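Local coordinates for HRDC domain-containing protein (Bifidobacterium adolescentis ATCC 15703, PDB 3CYM) that is uncharacterized but probably binds nucleic acids and acts as a ribonuclease D-like 3'-5' exonuclease, at residues 48-59 against 153-161; 238-246 against 256-267. All coordinates share one frame; numbering follows the deposited sequence.

Contact 1: residues 48-59 against 153-161; sequences ASGFRYGHEDWL and AADWSYRPL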
# COMPACT_ATOMS: atom_id res chain seq x y z
N ALA A 48 2.39 -0.30 11.88
CA ALA A 48 3.51 0.44 12.43
C ALA A 48 4.64 0.55 11.41
O ALA A 48 5.78 0.20 11.70
CB ALA A 48 3.98 -0.23 13.70
N SER A 49 4.29 1.03 10.20
CA SER A 49 5.24 1.21 9.10
C SER A 49 6.30 2.23 9.47
O SER A 49 6.00 3.25 10.09
CB SER A 49 4.51 1.66 7.83
OG SER A 49 3.92 2.94 8.02
N GLY A 50 7.55 1.96 9.08
CA GLY A 50 8.66 2.82 9.45
C GLY A 50 9.26 2.40 10.78
O GLY A 50 10.42 2.71 11.06
N PHE A 51 8.47 1.68 11.59
CA PHE A 51 8.90 1.23 12.92
C PHE A 51 9.13 -0.28 13.00
O PHE A 51 10.26 -0.74 13.23
CB PHE A 51 7.88 1.65 13.99
CG PHE A 51 7.73 3.14 14.12
CD1 PHE A 51 8.55 3.86 14.99
CD2 PHE A 51 6.76 3.82 13.38
CE1 PHE A 51 8.42 5.23 15.12
CE2 PHE A 51 6.62 5.20 13.50
CZ PHE A 51 7.45 5.91 14.37
N ARG A 52 8.06 -1.05 12.83
CA ARG A 52 8.14 -2.52 12.82
C ARG A 52 8.57 -3.02 11.44
O ARG A 52 8.76 -2.21 10.52
CB ARG A 52 6.80 -3.15 13.23
CG ARG A 52 6.41 -2.90 14.69
CD ARG A 52 7.52 -3.31 15.63
NE ARG A 52 7.26 -2.91 17.01
CZ ARG A 52 6.96 -3.76 17.99
NH1 ARG A 52 6.73 -3.29 19.21
NH2 ARG A 52 6.88 -5.06 17.75
N TYR A 53 8.70 -4.34 11.29
CA TYR A 53 9.22 -4.94 10.07
C TYR A 53 8.44 -4.63 8.79
O TYR A 53 8.92 -3.90 7.92
CB TYR A 53 9.42 -6.45 10.22
CG TYR A 53 9.84 -7.14 8.93
CD1 TYR A 53 11.10 -6.91 8.38
CD2 TYR A 53 8.97 -8.02 8.27
CE1 TYR A 53 11.49 -7.54 7.20
CE2 TYR A 53 9.35 -8.64 7.09
CZ TYR A 53 10.61 -8.40 6.56
OH TYR A 53 11.00 -9.02 5.40
N GLY A 54 7.23 -5.18 8.68
CA GLY A 54 6.47 -5.10 7.44
C GLY A 54 5.14 -4.40 7.60
O GLY A 54 5.05 -3.30 8.15
N HIS A 55 4.09 -5.07 7.13
CA HIS A 55 2.76 -4.48 7.10
C HIS A 55 1.76 -5.32 7.88
O HIS A 55 0.64 -5.57 7.43
CB HIS A 55 2.32 -4.25 5.64
CG HIS A 55 3.35 -3.54 4.82
ND1 HIS A 55 3.57 -2.18 4.92
CD2 HIS A 55 4.26 -4.00 3.93
CE1 HIS A 55 4.55 -1.84 4.10
NE2 HIS A 55 4.98 -2.92 3.49
N GLU A 56 2.20 -5.77 9.06
CA GLU A 56 1.34 -6.43 10.01
C GLU A 56 0.45 -5.38 10.67
O GLU A 56 0.91 -4.29 11.03
CB GLU A 56 2.18 -7.16 11.07
CG GLU A 56 1.39 -8.01 12.06
CD GLU A 56 2.24 -8.50 13.24
OE1 GLU A 56 3.48 -8.56 13.12
OE2 GLU A 56 1.64 -8.82 14.29
N ASP A 57 -0.84 -5.69 10.80
CA ASP A 57 -1.77 -4.79 11.44
C ASP A 57 -1.56 -4.81 12.96
O ASP A 57 -1.54 -5.88 13.58
CB ASP A 57 -3.21 -5.15 11.09
CG ASP A 57 -3.52 -4.97 9.60
OD1 ASP A 57 -2.79 -4.23 8.90
OD2 ASP A 57 -4.52 -5.57 9.13
N TRP A 58 -1.38 -3.63 13.54
CA TRP A 58 -1.30 -3.48 14.98
C TRP A 58 -2.61 -2.95 15.56
O TRP A 58 -2.76 -2.79 16.78
CB TRP A 58 -0.11 -2.59 15.33
CG TRP A 58 1.16 -3.36 15.24
CD1 TRP A 58 1.96 -3.50 14.13
CD2 TRP A 58 1.76 -4.15 16.26
NE1 TRP A 58 3.03 -4.31 14.41
CE2 TRP A 58 2.94 -4.72 15.72
CE3 TRP A 58 1.44 -4.42 17.60
CZ2 TRP A 58 3.78 -5.54 16.45
CZ3 TRP A 58 2.27 -5.24 18.33
CH2 TRP A 58 3.43 -5.80 17.76
N LEU A 59 -3.55 -2.67 14.67
CA LEU A 59 -4.92 -2.31 15.05
C LEU A 59 -5.85 -2.56 13.87
O LEU A 59 -5.44 -2.48 12.71
CB LEU A 59 -5.02 -0.84 15.51
CG LEU A 59 -6.35 -0.38 16.14
CD1 LEU A 59 -6.72 -1.14 17.41
CD2 LEU A 59 -6.29 1.09 16.43
N ALA A 153 1.11 8.79 11.10
CA ALA A 153 2.46 8.21 11.09
C ALA A 153 2.91 7.71 12.47
O ALA A 153 4.11 7.68 12.77
CB ALA A 153 3.47 9.21 10.50
N ALA A 154 1.94 7.30 13.29
CA ALA A 154 2.18 6.78 14.63
C ALA A 154 2.79 5.37 14.61
O ALA A 154 2.63 4.61 13.65
CB ALA A 154 0.88 6.78 15.42
N ASP A 155 3.48 5.03 15.69
CA ASP A 155 3.91 3.66 15.88
C ASP A 155 2.76 2.90 16.52
O ASP A 155 2.63 2.90 17.74
CB ASP A 155 5.16 3.56 16.75
CG ASP A 155 5.64 2.12 16.93
OD1 ASP A 155 5.00 1.19 16.42
OD2 ASP A 155 6.66 1.91 17.61
N TRP A 156 1.95 2.23 15.70
CA TRP A 156 0.74 1.56 16.19
C TRP A 156 0.98 0.35 17.07
O TRP A 156 0.03 -0.20 17.64
CB TRP A 156 -0.22 1.25 15.05
CG TRP A 156 -0.78 2.50 14.48
CD1 TRP A 156 -0.33 3.19 13.39
CD2 TRP A 156 -1.86 3.27 15.02
NE1 TRP A 156 -1.09 4.32 13.19
CE2 TRP A 156 -2.03 4.40 14.19
CE3 TRP A 156 -2.72 3.10 16.12
CZ2 TRP A 156 -3.03 5.36 14.41
CZ3 TRP A 156 -3.72 4.07 16.35
CH2 TRP A 156 -3.85 5.18 15.50
N SER A 157 2.24 -0.04 17.22
CA SER A 157 2.64 -1.12 18.14
C SER A 157 2.76 -0.67 19.59
O SER A 157 3.00 -1.49 20.48
CB SER A 157 3.95 -1.75 17.69
OG SER A 157 5.04 -0.88 17.90
N TYR A 158 2.61 0.64 19.84
CA TYR A 158 2.69 1.20 21.18
C TYR A 158 1.52 0.70 22.04
O TYR A 158 0.37 0.85 21.66
CB TYR A 158 2.68 2.73 21.11
CG TYR A 158 3.23 3.45 22.33
CD1 TYR A 158 2.42 3.68 23.45
CD2 TYR A 158 4.55 3.90 22.37
CE1 TYR A 158 2.92 4.33 24.58
CE2 TYR A 158 5.06 4.56 23.50
CZ TYR A 158 4.24 4.77 24.60
OH TYR A 158 4.72 5.42 25.72
N ARG A 159 1.83 0.07 23.18
CA ARG A 159 0.80 -0.34 24.14
C ARG A 159 1.08 0.27 25.52
O ARG A 159 2.23 0.34 25.93
CB ARG A 159 0.68 -1.87 24.25
CG ARG A 159 0.30 -2.60 22.97
CD ARG A 159 -1.16 -2.39 22.61
NE ARG A 159 -1.52 -3.14 21.40
CZ ARG A 159 -1.39 -2.70 20.16
NH1 ARG A 159 -0.90 -1.49 19.90
NH2 ARG A 159 -1.76 -3.48 19.15
N PRO A 160 0.04 0.75 26.22
CA PRO A 160 -1.36 0.85 25.78
C PRO A 160 -1.53 1.97 24.76
O PRO A 160 -0.77 2.94 24.77
CB PRO A 160 -2.11 1.16 27.07
CG PRO A 160 -1.11 1.82 27.95
CD PRO A 160 0.22 1.26 27.59
N LEU A 161 -2.51 1.82 23.87
CA LEU A 161 -2.80 2.86 22.90
C LEU A 161 -3.40 4.08 23.59
O LEU A 161 -4.38 3.95 24.33
CB LEU A 161 -3.73 2.35 21.79
CG LEU A 161 -3.13 1.40 20.75
CD1 LEU A 161 -4.21 0.68 19.99
CD2 LEU A 161 -2.19 2.14 19.80
O HOH W 1 3.33 4.33 10.88
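Asp155 OD1, set against Ala48 CB at 3.2 Å, is gripped by both the backbone N and the OG of Ser157. The N bond makes an Asx turn, folded into the type I turn from Asp155 to Tyr158, and both donors come from the same face of the carboxylate. In the 3'-5' exonuclease domain, with its RNase H-like fold, this loop lies on the chain leading into strand 57-65. Asp155 CG stands anti to the backbone N (chi1 -179°), which lays its carboxylate over the Phe51 ring with planes 8° apart and puts CB 3.6 Å above the ring centroid. Its other oxygen, OD2, forms a salt bridge with Arg302, probably helping to stabilise the buried charge. Small Ser157 suits the next place: its CB sits over the six-membered ring of Trp58, 3.6 Å from the centroid, and also against one face of the Arg52 guanidinium, whose NE is bonded to Tyr303 OH. Arg159 NH2 donates to Trp58 O at 2.7 Å, in the carbonyl plane on a lone pair, while NH1 holds Trp156 O at 2.8 Å and NE pairs with Asp73. A leucine in place of Arg159 would probably leave Asp73 without its salt bridge and the carbonyls of Trp58 and Trp156 without these donors. Trp58 and Leu59 form a classic beta bulge opposite Glu46, a sodium ligand, and the side chain of Trp156 comes to about 7 Å from a bound sodium ion. From the bulge itself, Leu59 CD2 touches Trp156 CZ3 at 3.9 Å, and Leu59 CD1 meets Leu161 CD1 at 4.0 Å.

Contact 2: residues 238-246 against 256-267; sequences RALWTRRDE and TLLLSDSSIIEV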
# COMPACT_ATOMS: atom_id res chain seq x y z
N ARG A 238 23.51 -6.93 -2.50
CA ARG A 238 22.66 -8.10 -2.39
C ARG A 238 22.80 -8.81 -1.05
O ARG A 238 21.80 -9.11 -0.40
CB ARG A 238 22.95 -9.10 -3.52
CG ARG A 238 21.94 -10.24 -3.58
CD ARG A 238 22.17 -11.13 -4.78
NE ARG A 238 23.54 -11.65 -4.85
CZ ARG A 238 23.96 -12.55 -5.74
NH1 ARG A 238 25.22 -12.96 -5.73
NH2 ARG A 238 23.11 -13.05 -6.64
N ALA A 239 24.04 -9.07 -0.65
CA ALA A 239 24.34 -9.83 0.57
C ALA A 239 23.93 -9.07 1.83
O ALA A 239 23.36 -9.66 2.75
CB ALA A 239 25.82 -10.20 0.61
N LEU A 240 24.22 -7.77 1.86
CA LEU A 240 23.83 -6.88 2.96
C LEU A 240 22.32 -6.69 3.10
O LEU A 240 21.79 -6.78 4.21
CB LEU A 240 24.51 -5.52 2.83
CG LEU A 240 25.98 -5.42 3.22
CD1 LEU A 240 26.47 -4.06 2.85
CD2 LEU A 240 26.21 -5.66 4.71
N TRP A 241 21.63 -6.43 1.98
CA TRP A 241 20.18 -6.33 1.96
C TRP A 241 19.52 -7.58 2.53
O TRP A 241 18.55 -7.48 3.29
CB TRP A 241 19.64 -6.08 0.55
CG TRP A 241 18.16 -5.77 0.53
CD1 TRP A 241 17.57 -4.53 0.53
CD2 TRP A 241 17.07 -6.72 0.52
NE1 TRP A 241 16.21 -4.65 0.52
CE2 TRP A 241 15.87 -5.98 0.52
CE3 TRP A 241 17.00 -8.13 0.51
CZ2 TRP A 241 14.60 -6.59 0.51
CZ3 TRP A 241 15.74 -8.75 0.51
CH2 TRP A 241 14.56 -7.97 0.50
N THR A 242 20.02 -8.74 2.11
CA THR A 242 19.45 -10.03 2.47
C THR A 242 19.56 -10.30 3.97
O THR A 242 18.56 -10.63 4.62
CB THR A 242 20.11 -11.19 1.69
OG1 THR A 242 19.96 -10.94 0.29
CG2 THR A 242 19.48 -12.54 2.04
N ARG A 243 20.77 -10.13 4.51
CA ARG A 243 20.98 -10.36 5.94
C ARG A 243 20.22 -9.33 6.79
O ARG A 243 19.63 -9.70 7.80
CB ARG A 243 22.47 -10.40 6.28
CG ARG A 243 22.78 -10.80 7.73
CD ARG A 243 22.06 -12.07 8.20
NE ARG A 243 22.45 -12.41 9.57
CZ ARG A 243 21.75 -13.18 10.41
NH1 ARG A 243 20.56 -13.68 10.07
NH2 ARG A 243 22.23 -13.41 11.63
N ARG A 244 20.22 -8.07 6.36
CA ARG A 244 19.44 -7.02 7.02
C ARG A 244 17.94 -7.37 7.03
O ARG A 244 17.26 -7.09 8.01
CB ARG A 244 19.67 -5.67 6.32
CG ARG A 244 19.01 -4.47 6.98
CD ARG A 244 19.19 -3.22 6.13
NE ARG A 244 18.35 -3.20 4.93
CZ ARG A 244 18.18 -2.13 4.16
NH1 ARG A 244 17.41 -2.21 3.08
NH2 ARG A 244 18.77 -0.98 4.46
N ASP A 245 17.45 -7.99 5.96
CA ASP A 245 16.04 -8.37 5.86
C ASP A 245 15.67 -9.52 6.80
O ASP A 245 14.59 -9.52 7.39
CB ASP A 245 15.67 -8.71 4.42
CG ASP A 245 14.18 -8.92 4.22
OD1 ASP A 245 13.43 -7.93 4.23
OD2 ASP A 245 13.78 -10.09 4.05
N GLU A 246 16.57 -10.50 6.92
CA GLU A 246 16.40 -11.63 7.84
C GLU A 246 16.30 -11.15 9.29
O GLU A 246 15.36 -11.51 10.00
CB GLU A 246 17.57 -12.59 7.72
CG GLU A 246 17.65 -13.34 6.41
CD GLU A 246 18.90 -14.16 6.28
OE1 GLU A 246 19.66 -14.28 7.27
OE2 GLU A 246 19.13 -14.69 5.17
N THR A 256 15.71 -0.48 7.70
CA THR A 256 16.60 0.68 7.63
C THR A 256 16.94 1.28 9.00
O THR A 256 17.74 2.21 9.10
CB THR A 256 16.03 1.78 6.72
OG1 THR A 256 14.67 2.02 7.08
CG2 THR A 256 16.11 1.34 5.26
N LEU A 257 16.32 0.75 10.06
CA LEU A 257 16.71 1.08 11.42
C LEU A 257 17.92 0.25 11.85
O LEU A 257 18.69 0.66 12.71
CB LEU A 257 15.53 0.90 12.39
CG LEU A 257 14.48 2.02 12.39
CD1 LEU A 257 13.20 1.58 13.08
CD2 LEU A 257 15.03 3.27 13.06
N LEU A 258 18.09 -0.91 11.22
CA LEU A 258 19.21 -1.80 11.53
C LEU A 258 20.47 -1.40 10.78
O LEU A 258 21.58 -1.50 11.31
CB LEU A 258 18.85 -3.24 11.19
CG LEU A 258 17.76 -3.87 12.05
CD1 LEU A 258 17.73 -5.37 11.80
CD2 LEU A 258 17.99 -3.57 13.55
N LEU A 259 20.29 -0.95 9.55
CA LEU A 259 21.39 -0.58 8.68
C LEU A 259 20.83 0.33 7.58
O LEU A 259 19.84 -0.01 6.92
CB LEU A 259 22.06 -1.84 8.09
CG LEU A 259 23.30 -1.71 7.20
CD1 LEU A 259 24.52 -1.24 7.99
CD2 LEU A 259 23.59 -3.04 6.53
N SER A 260 21.46 1.49 7.42
CA SER A 260 21.06 2.45 6.40
C SER A 260 21.47 2.00 5.00
O SER A 260 22.39 1.19 4.84
CB SER A 260 21.71 3.80 6.70
OG SER A 260 23.11 3.72 6.49
N ASP A 261 20.80 2.56 4.00
CA ASP A 261 21.15 2.36 2.59
C ASP A 261 22.47 3.05 2.24
O ASP A 261 23.24 2.51 1.44
CB ASP A 261 20.04 2.88 1.68
CG ASP A 261 18.82 1.96 1.65
OD1 ASP A 261 18.79 0.96 2.41
OD2 ASP A 261 17.89 2.23 0.86
N SER A 262 22.73 4.21 2.83
CA SER A 262 24.01 4.91 2.68
C SER A 262 25.19 4.05 3.09
O SER A 262 26.18 4.02 2.37
CB SER A 262 24.05 6.20 3.52
OG SER A 262 22.93 7.02 3.27
N SER A 263 25.07 3.37 4.24
CA SER A 263 26.12 2.45 4.74
C SER A 263 26.37 1.31 3.77
O SER A 263 27.52 1.03 3.46
CB SER A 263 25.77 1.86 6.10
OG SER A 263 25.79 2.85 7.11
N ILE A 264 25.29 0.67 3.32
CA ILE A 264 25.32 -0.40 2.31
C ILE A 264 26.07 0.02 1.04
O ILE A 264 27.02 -0.65 0.63
CB ILE A 264 23.89 -0.91 1.96
CG1 ILE A 264 23.26 -1.64 3.15
CG2 ILE A 264 23.91 -1.84 0.74
CD1 ILE A 264 21.80 -1.96 2.98
N ILE A 265 25.65 1.14 0.44
CA ILE A 265 26.31 1.69 -0.76
C ILE A 265 27.77 2.06 -0.47
O ILE A 265 28.66 1.75 -1.26
CB ILE A 265 25.50 2.90 -1.34
CG1 ILE A 265 24.08 2.47 -1.77
CG2 ILE A 265 26.23 3.57 -2.51
CD1 ILE A 265 24.03 1.40 -2.85
N GLU A 266 28.01 2.69 0.68
CA GLU A 266 29.35 3.08 1.09
C GLU A 266 30.33 1.90 1.14
O GLU A 266 31.43 1.99 0.58
CB GLU A 266 29.30 3.73 2.47
CG GLU A 266 30.01 5.05 2.55
CD GLU A 266 30.15 5.55 3.98
OE1 GLU A 266 31.30 5.82 4.38
OE2 GLU A 266 29.12 5.67 4.69
N VAL A 267 29.93 0.81 1.78
CA VAL A 267 30.80 -0.36 1.93
C VAL A 267 30.91 -1.17 0.63
O VAL A 267 31.89 -1.89 0.42
CB VAL A 267 30.43 -1.26 3.14
CG1 VAL A 267 30.57 -0.51 4.43
CG2 VAL A 267 29.04 -1.75 3.03
O HOH W 2 16.42 -0.43 0.85
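This is a buried helix-to-helix contact of the HRDC domain, in which helix 231-250 packs against the turn and helix that follow it, with Arg244 as a knob in a hole lined by Thr256, Leu258, Asp261 and Ile264. The short axes of 238-246 and 261-267 run roughly antiparallel, at 146°. Arg244 extends until it bends at chi3 (74°), which turns the guanidinium to the break between helices 255-258 and 261-270. There NH2 donates to Leu259 O at 2.9 Å and to Asp261 OD1 at 2.8 Å, the latter a salt bridge with guanidinium and carboxylate nearly coplanar. Water 2 accepts from NH1, while Ile264 CD1 lies 3.5 Å from NH2 over one face of the group. The long, partly apolar arm also suits its path, for Arg244 CD rests on Leu259 CB. A turn further back, branched Leu240 fills the apolar end: CD1 presses tightly on Val267 CG2 at 3.5 Å and CD2 meets Leu259 CD2. Ser260, at the N-cap, accepts from Ser263 N through OG. One cation thus ties a loop carbonyl and a helix-start carboxylate to the neighbouring helix, its buried charge probably balanced mainly by Asp261.

How the contacts relate
Both contacts are largely buried, but they hold different elements. Contact 1 joins a loop to the chain entering a central strand of the exonuclease sheet, close to the sodium site; contact 2 brings together consecutive helices of the HRDC domain, farther from the middle of the chain. Accordingly, contact 1 relies on aromatic faces, an Asx turn and bonds to backbone carbonyls, whereas contact 2 combines aliphatic interdigitation with one arginine-aspartate salt bridge. The two meet where the domains touch: Tyr53 OH of 48-59 lies 2.9 Å from Asp245 OD1 of 238-246, probably hydrogen-bonded, and Leu257 CD1 packs against the carbonyl oxygens of Gly50 and Phe51.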